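Uncharacterized protein (Klebsiella pneumoniae, PDB 2A2L) is of unknown function, though its membership of the HbpS-like family suggests a possible role in haem binding or degradation. Local coordinates at residues Val120-Gly125 against Gln131-Cys136; Ala22-Lys27 against Val35-Val40. All coordinates share one frame; numbering follows the deposited sequence.

Contact 1 of 2, residues Val120-Gly125 against Gln131-Cys136; sequences VGVSGG and QLLAQC
Val-120 and Val-122 pack against Leu-133 and Ala-134 in a buried contact between apolar side chains, with valine methyls also resting on the helix backbone. It joins strand 116-123, an inner strand of the antiparallel sheet and the last one along the chain, to the C-terminal helix that follows. A short connection turns the chain back, and strand 120-123 and helix 131-136 run in roughly opposite directions, 147° between them, their axes approaching to 7.5 Å. The two branches of Val-122 part. Its CG1, held anti to the backbone N (chi1 172°), meets Leu-133 CD1 at 3.9 Å, the two side chains crossing at about a right angle. Its CG2 rests on the peptide between Leu-133 and Ala-134, 4.0 Å from Ala-134 N. Two residues back on the same face of the strand, Val-120 CG2 lies 3.8 Å from Ala-134 O and 4.2 Å from Ala-134 CB. The small methyl of Ala-134 suits a helix backbone so near the sheet; beta-branched valines suit a strand, Val-122 using both methyls and Val-120 one. Leu-133 reaches further, to Ile-31, Val-35 and Ala-28; Ala-134 also touches Leu-108 of strand 107-111, so helix 127-143 lies over the sheet beside helix 14-30.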
ATOM      1  N   VAL A 120      -9.848 -22.602  -8.087  1.00 26.83           N
ATOM      2  CA  VAL A 120     -10.645 -21.759  -8.967  1.00 26.77           C
ATOM      3  C   VAL A 120     -11.408 -20.729  -8.139  1.00 26.78           C
ATOM      4  O   VAL A 120     -11.546 -20.870  -6.930  1.00 26.70           O
ATOM      5  CB  VAL A 120     -11.638 -22.600  -9.867  1.00 26.85           C
ATOM      6  CG1 VAL A 120     -10.901 -23.696 -10.657  1.00 26.69           C
ATOM      7  CG2 VAL A 120     -12.768 -23.233  -9.023  1.00 26.76           C
ATOM      8  N   GLY A 121     -11.883 -19.691  -8.811  1.00 26.77           N
ATOM      9  CA  GLY A 121     -12.633 -18.605  -8.193  1.00 26.81           C
ATOM     10  C   GLY A 121     -13.599 -18.010  -9.213  1.00 26.87           C
ATOM     11  O   GLY A 121     -13.224 -17.761 -10.358  1.00 26.86           O
ATOM     12  N   VAL A 122     -14.854 -17.817  -8.807  1.00 26.91           N
ATOM     13  CA  VAL A 122     -15.883 -17.192  -9.660  1.00 26.95           C
ATOM     14  C   VAL A 122     -16.496 -16.019  -8.897  1.00 26.97           C
ATOM     15  O   VAL A 122     -16.726 -16.102  -7.691  1.00 27.00           O
ATOM     16  CB  VAL A 122     -16.994 -18.215 -10.057  1.00 26.93           C
ATOM     17  CG1 VAL A 122     -18.167 -17.533 -10.764  1.00 27.00           C
ATOM     18  CG2 VAL A 122     -16.438 -19.275 -10.975  1.00 26.95           C
ATOM     19  N   SER A 123     -16.739 -14.916  -9.584  1.00 27.04           N
ATOM     20  CA  SER A 123     -17.357 -13.769  -8.939  1.00 27.09           C
ATOM     21  C   SER A 123     -18.237 -13.046  -9.927  1.00 27.18           C
ATOM     22  O   SER A 123     -17.962 -13.070 -11.119  1.00 27.18           O
ATOM     23  CB  SER A 123     -16.300 -12.826  -8.374  1.00 27.08           C
ATOM     24  OG  SER A 123     -16.899 -11.760  -7.664  1.00 26.97           O
ATOM     25  N   GLY A 124     -19.299 -12.422  -9.424  1.00 27.24           N
ATOM     26  CA  GLY A 124     -20.105 -11.501 -10.217  1.00 27.38           C
ATOM     27  C   GLY A 124     -21.550 -11.954 -10.357  1.00 27.48           C
ATOM     28  O   GLY A 124     -22.366 -11.279 -10.982  1.00 27.45           O
ATOM     29  N   GLY A 125     -21.870 -13.110  -9.786  1.00 27.54           N
ATOM     30  CA  GLY A 125     -23.263 -13.472  -9.587  1.00 27.68           C
ATOM     31  C   GLY A 125     -23.620 -13.245  -8.136  1.00 27.76           C
ATOM     32  O   GLY A 125     -22.885 -12.572  -7.419  1.00 27.75           O
ATOM     33  N   GLN A 131     -20.585 -20.214  -6.636  1.00 29.67           N
ATOM     34  CA  GLN A 131     -20.157 -21.481  -6.102  1.00 29.91           C
ATOM     35  C   GLN A 131     -20.603 -22.652  -7.005  1.00 30.06           C
ATOM     36  O   GLN A 131     -19.911 -23.666  -7.098  1.00 30.08           O
ATOM     37  CB  GLN A 131     -20.701 -21.622  -4.686  1.00 29.83           C
ATOM     38  CG  GLN A 131     -19.930 -22.589  -3.848  1.00 29.96           C
ATOM     39  CD  GLN A 131     -20.698 -23.024  -2.623  1.00 41.03           C
ATOM     40  OE1 GLN A 131     -21.383 -22.213  -1.971  1.00 28.36           O
ATOM     41  NE2 GLN A 131     -20.586 -24.317  -2.291  1.00 32.28           N
ATOM     42  N   LEU A 132     -21.750 -22.477  -7.662  1.00 30.30           N
ATOM     43  CA  LEU A 132     -22.346 -23.455  -8.584  1.00 30.53           C
ATOM     44  C   LEU A 132     -21.504 -23.521  -9.859  1.00 30.69           C
ATOM     45  O   LEU A 132     -21.406 -24.566 -10.503  1.00 30.66           O
ATOM     46  CB  LEU A 132     -23.793 -23.044  -8.931  1.00 30.49           C
ATOM     47  CG  LEU A 132     -24.575 -23.805 -10.031  1.00 30.45           C
ATOM     48  CD1 LEU A 132     -26.079 -23.917  -9.694  1.00 25.81           C
ATOM     49  CD2 LEU A 132     -24.457 -23.163 -11.408  1.00 33.45           C
ATOM     50  N   LEU A 133     -20.914 -22.381 -10.215  1.00 30.96           N
ATOM     51  CA  LEU A 133     -20.124 -22.259 -11.424  1.00 31.24           C
ATOM     52  C   LEU A 133     -18.703 -22.680 -11.123  1.00 31.47           C
ATOM     53  O   LEU A 133     -17.952 -23.059 -12.021  1.00 31.54           O
ATOM     54  CB  LEU A 133     -20.143 -20.817 -11.930  1.00 31.21           C
ATOM     55  CG  LEU A 133     -21.480 -20.253 -12.386  1.00 31.14           C
ATOM     56  CD1 LEU A 133     -21.315 -18.833 -12.764  1.00 15.26           C
ATOM     57  CD2 LEU A 133     -22.039 -21.046 -13.545  1.00 27.62           C
ATOM     58  N   ALA A 134     -18.345 -22.613  -9.843  1.00 31.78           N
ATOM     59  CA  ALA A 134     -17.047 -23.035  -9.382  1.00 32.08           C
ATOM     60  C   ALA A 134     -16.970 -24.556  -9.339  1.00 32.31           C
ATOM     61  O   ALA A 134     -15.971 -25.122  -9.776  1.00 32.32           O
ATOM     62  CB  ALA A 134     -16.743 -22.424  -8.027  1.00 32.05           C
ATOM     63  N   GLN A 135     -18.025 -25.207  -8.839  1.00 32.64           N
ATOM     64  CA  GLN A 135     -18.144 -26.677  -8.885  1.00 33.05           C
ATOM     65  C   GLN A 135     -18.243 -27.191 -10.322  1.00 33.27           C
ATOM     66  O   GLN A 135     -17.652 -28.190 -10.669  1.00 33.30           O
ATOM     67  CB  GLN A 135     -19.349 -27.161  -8.070  1.00 32.95           C
ATOM     68  CG  GLN A 135     -19.346 -28.668  -7.735  1.00 33.11           C
ATOM     69  CD  GLN A 135     -18.104 -29.145  -6.944  1.00 43.32           C
ATOM     70  OE1 GLN A 135     -17.418 -30.103  -7.339  1.00 26.13           O
ATOM     71  NE2 GLN A 135     -17.828 -28.485  -5.819  1.00 43.81           N
ATOM     72  N   CYS A 136     -18.997 -26.466 -11.135  1.00 33.72           N
ATOM     73  CA  CYS A 136     -19.099 -26.651 -12.563  1.00 34.00           C
ATOM     74  C   CYS A 136     -17.739 -26.730 -13.252  1.00 34.19           C
ATOM     75  O   CYS A 136     -17.536 -27.579 -14.096  1.00 34.18           O
ATOM     76  CB  CYS A 136     -19.925 -25.488 -13.106  1.00 34.00           C
ATOM     77  SG  CYS A 136     -19.910 -25.175 -14.887  1.00 34.21           S
TER

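Contact 2 of 2, residues Ala22-Lys27 against Val35-Val40; sequences AAVEKK and VVFSVV
Val-24 sets one methyl over the face of the Phe-37 ring and the other against Val-35, joining helix 14-30 to the sheet in the helix-on-antiparallel-sheet (α+β) fold of this HbpS-like family protein. The helix leads through a loop into strand 36-41, so the contact links consecutive elements of the chain. The two branches of Val-24 divide the work, and a forked valine suits the place because it can serve the ring and a neighbouring residue at once. Val-24 approaches Phe-37 at a slant. CG2 makes a CH-pi contact, 4.2 Å from the centroid of the Phe-37 ring and 22° off its normal. It therefore sits above the ring but displaced from the centre, over the CD1–CE1 side, with Phe-37 CE1 3.9 Å away. CG1 is anti to the backbone N of Val-24 (chi1 165°), which directs it toward Val-35, just ahead of the strand; there it meets Val-35 CG2 at 4.1 Å, the two side chains crossing at about a right angle. Val-35 suits this spot as a compact apolar residue with a methyl to offer.

Phe-37 has its ring anti to its own backbone N (chi1 -178°), extending from the strand into the layer between sheet and helices. A flat aromatic suits this place because it offers a broad apolar face to a methyl, and it also touches Val-120 and Val-122 of the neighbouring strand 116-123. Val-24 packs on Ala-137 of helix 127-143 as well. Two polar side chains of the helix pair elsewhere: Lys-27 NZ forms a salt bridge with Glu-30, and Glu-25 OE1 accepts a hydrogen bond from Gln-18 of a second subunit. Nearer the backbone of Phe-37, its CB packs 4.2 Å from Val-24 CG1.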
ATOM      1  N   ALA A  22     -14.271 -22.458 -20.304  1.00 31.28           N
ATOM      2  CA  ALA A  22     -15.290 -22.530 -21.333  1.00 31.32           C
ATOM      3  C   ALA A  22     -16.549 -23.143 -20.759  1.00 31.37           C
ATOM      4  O   ALA A  22     -17.661 -22.763 -21.138  1.00 31.41           O
ATOM      5  CB  ALA A  22     -14.806 -23.321 -22.536  1.00 31.34           C
ATOM      6  N   ALA A  23     -16.364 -24.085 -19.841  1.00 31.40           N
ATOM      7  CA  ALA A  23     -17.461 -24.718 -19.132  1.00 31.41           C
ATOM      8  C   ALA A  23     -18.245 -23.638 -18.400  1.00 31.42           C
ATOM      9  O   ALA A  23     -19.433 -23.431 -18.668  1.00 31.47           O
ATOM     10  CB  ALA A  23     -16.923 -25.747 -18.137  1.00 31.40           C
ATOM     11  N   VAL A  24     -17.551 -22.949 -17.501  1.00 31.41           N
ATOM     12  CA  VAL A  24     -18.075 -21.824 -16.731  1.00 31.36           C
ATOM     13  C   VAL A  24     -18.774 -20.793 -17.613  1.00 31.40           C
ATOM     14  O   VAL A  24     -19.883 -20.364 -17.301  1.00 31.38           O
ATOM     15  CB  VAL A  24     -16.931 -21.175 -15.889  1.00 31.38           C
ATOM     16  CG1 VAL A  24     -17.303 -19.791 -15.358  1.00 31.29           C
ATOM     17  CG2 VAL A  24     -16.549 -22.090 -14.750  1.00 31.20           C
ATOM     18  N   GLU A  25     -18.141 -20.434 -18.730  1.00 31.40           N
ATOM     19  CA  GLU A  25     -18.687 -19.439 -19.638  1.00 31.48           C
ATOM     20  C   GLU A  25     -19.986 -19.906 -20.287  1.00 31.44           C
ATOM     21  O   GLU A  25     -20.831 -19.102 -20.696  1.00 31.50           O
ATOM     22  CB  GLU A  25     -17.661 -19.088 -20.718  1.00 31.46           C
ATOM     23  CG  GLU A  25     -17.803 -17.681 -21.300  1.00 31.55           C
ATOM     24  CD  GLU A  25     -16.954 -17.444 -22.551  1.00 31.70           C
ATOM     25  OE1 GLU A  25     -16.062 -18.268 -22.865  1.00 43.75           O
ATOM     26  OE2 GLU A  25     -17.191 -16.412 -23.224  1.00 54.96           O
ATOM     27  N   LYS A  26     -20.150 -21.214 -20.379  1.00 31.43           N
ATOM     28  CA  LYS A  26     -21.295 -21.772 -21.067  1.00 31.37           C
ATOM     29  C   LYS A  26     -22.414 -21.968 -20.073  1.00 31.29           C
ATOM     30  O   LYS A  26     -23.584 -21.786 -20.401  1.00 31.28           O
ATOM     31  CB  LYS A  26     -20.910 -23.103 -21.682  1.00 31.36           C
ATOM     32  CG  LYS A  26     -21.652 -23.463 -22.937  1.00 31.49           C
ATOM     33  CD  LYS A  26     -21.426 -24.945 -23.247  1.00 50.30           C
ATOM     34  CE  LYS A  26     -22.740 -25.707 -23.341  1.00 51.13           C
ATOM     35  NZ  LYS A  26     -22.521 -27.177 -23.454  1.00 44.19           N
ATOM     36  N   LYS A  27     -22.051 -22.343 -18.855  1.00 31.24           N
ATOM     37  CA  LYS A  27     -23.029 -22.482 -17.787  1.00 31.23           C
ATOM     38  C   LYS A  27     -23.556 -21.133 -17.310  1.00 31.22           C
ATOM     39  O   LYS A  27     -24.749 -20.983 -17.059  1.00 31.21           O
ATOM     40  CB  LYS A  27     -22.438 -23.251 -16.609  1.00 31.24           C
ATOM     41  CG  LYS A  27     -23.432 -23.546 -15.485  1.00 31.20           C
ATOM     42  CD  LYS A  27     -24.399 -24.642 -15.858  1.00 35.07           C
ATOM     43  CE  LYS A  27     -25.615 -24.607 -14.956  1.00 35.53           C
ATOM     44  NZ  LYS A  27     -26.779 -25.276 -15.614  1.00 40.95           N
ATOM     45  N   VAL A  35     -19.902 -13.499 -15.344  1.00 26.61           N
ATOM     46  CA  VAL A  35     -18.940 -13.626 -14.255  1.00 26.18           C
ATOM     47  C   VAL A  35     -17.483 -13.423 -14.660  1.00 25.95           C
ATOM     48  O   VAL A  35     -17.131 -13.597 -15.819  1.00 25.86           O
ATOM     49  CB  VAL A  35     -19.106 -14.953 -13.495  1.00 26.20           C
ATOM     50  CG1 VAL A  35     -20.523 -15.080 -12.930  1.00 26.07           C
ATOM     51  CG2 VAL A  35     -18.745 -16.125 -14.363  1.00 26.10           C
ATOM     52  N   VAL A  36     -16.635 -13.073 -13.687  1.00 25.61           N
ATOM     53  CA  VAL A  36     -15.194 -13.374 -13.767  1.00 25.25           C
ATOM     54  C   VAL A  36     -14.825 -14.805 -13.311  1.00 25.05           C
ATOM     55  O   VAL A  36     -15.343 -15.288 -12.313  1.00 25.01           O
ATOM     56  CB  VAL A  36     -14.375 -12.317 -13.034  1.00 25.27           C
ATOM     57  CG1 VAL A  36     -12.881 -12.357 -13.439  1.00 25.08           C
ATOM     58  CG2 VAL A  36     -14.968 -10.947 -13.322  1.00 25.32           C
ATOM     59  N   PHE A  37     -13.925 -15.467 -14.049  1.00 24.75           N
ATOM     60  CA  PHE A  37     -13.379 -16.777 -13.663  1.00 24.44           C
ATOM     61  C   PHE A  37     -11.880 -16.671 -13.506  1.00 24.29           C
ATOM     62  O   PHE A  37     -11.192 -16.073 -14.349  1.00 24.21           O
ATOM     63  CB  PHE A  37     -13.677 -17.841 -14.725  1.00 24.47           C
ATOM     64  CG  PHE A  37     -13.183 -19.242 -14.371  1.00 24.41           C
ATOM     65  CD1 PHE A  37     -13.644 -19.899 -13.211  1.00 23.86           C
ATOM     66  CD2 PHE A  37     -12.294 -19.919 -15.222  1.00 21.78           C
ATOM     67  CE1 PHE A  37     -13.211 -21.201 -12.875  1.00 10.53           C
ATOM     68  CE2 PHE A  37     -11.846 -21.237 -14.918  1.00 10.47           C
ATOM     69  CZ  PHE A  37     -12.310 -21.884 -13.742  1.00 17.84           C
ATOM     70  N   SER A  38     -11.371 -17.251 -12.427  1.00 24.03           N
ATOM     71  CA  SER A  38      -9.929 -17.285 -12.210  1.00 23.78           C
ATOM     72  C   SER A  38      -9.491 -18.669 -11.839  1.00 23.64           C
ATOM     73  O   SER A  38     -10.284 -19.419 -11.294  1.00 23.58           O
ATOM     74  CB  SER A  38      -9.513 -16.285 -11.160  1.00 23.74           C
ATOM     75  OG  SER A  38     -10.021 -15.017 -11.504  1.00 23.69           O
ATOM     76  N   VAL A  39      -8.243 -19.003 -12.187  1.00 23.45           N
ATOM     77  CA  VAL A  39      -7.583 -20.237 -11.767  1.00 23.29           C
ATOM     78  C   VAL A  39      -6.168 -19.907 -11.372  1.00 23.23           C
ATOM     79  O   VAL A  39      -5.452 -19.244 -12.112  1.00 23.22           O
ATOM     80  CB  VAL A  39      -7.476 -21.332 -12.893  1.00 23.33           C
ATOM     81  CG1 VAL A  39      -6.855 -22.637 -12.316  1.00 23.20           C
ATOM     82  CG2 VAL A  39      -8.820 -21.643 -13.514  1.00 23.12           C
ATOM     83  N   VAL A  40      -5.759 -20.391 -10.207  1.00 23.15           N
ATOM     84  CA  VAL A  40      -4.369 -20.278  -9.776  1.00 23.04           C
ATOM     85  C   VAL A  40      -3.721 -21.653  -9.824  1.00 23.03           C
ATOM     86  O   VAL A  40      -4.392 -22.676  -9.625  1.00 22.94           O
ATOM     87  CB  VAL A  40      -4.256 -19.659  -8.358  1.00 23.11           C
ATOM     88  CG1 VAL A  40      -4.715 -18.177  -8.391  1.00 22.99           C
ATOM     89  CG2 VAL A  40      -5.083 -20.461  -7.326  1.00 23.03           C
TER

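In the fold
Contacts 1 and 2 have centres about 7 Å apart and belong to one apolar layer between the sheet and helices 14-30 and 127-143. Strands 116-123 and 36-41 are antiparallel neighbours, joined here by probable backbone hydrogen bonds from Ser-38 N to Gly-121 O (2.8 Å) and from Val-36 N to Ser-123 O (2.9 Å). The helices also meet: Leu-133 O of contact 1 lies 3.2 Å from Val-24 CG2 of contact 2. Along the chain the contacts come in series, a helix-then-strand unit followed by a strand-then-helix unit, and Val-35 packs on Val-122 to bridge them. No haem or other ligand site is established for either contact.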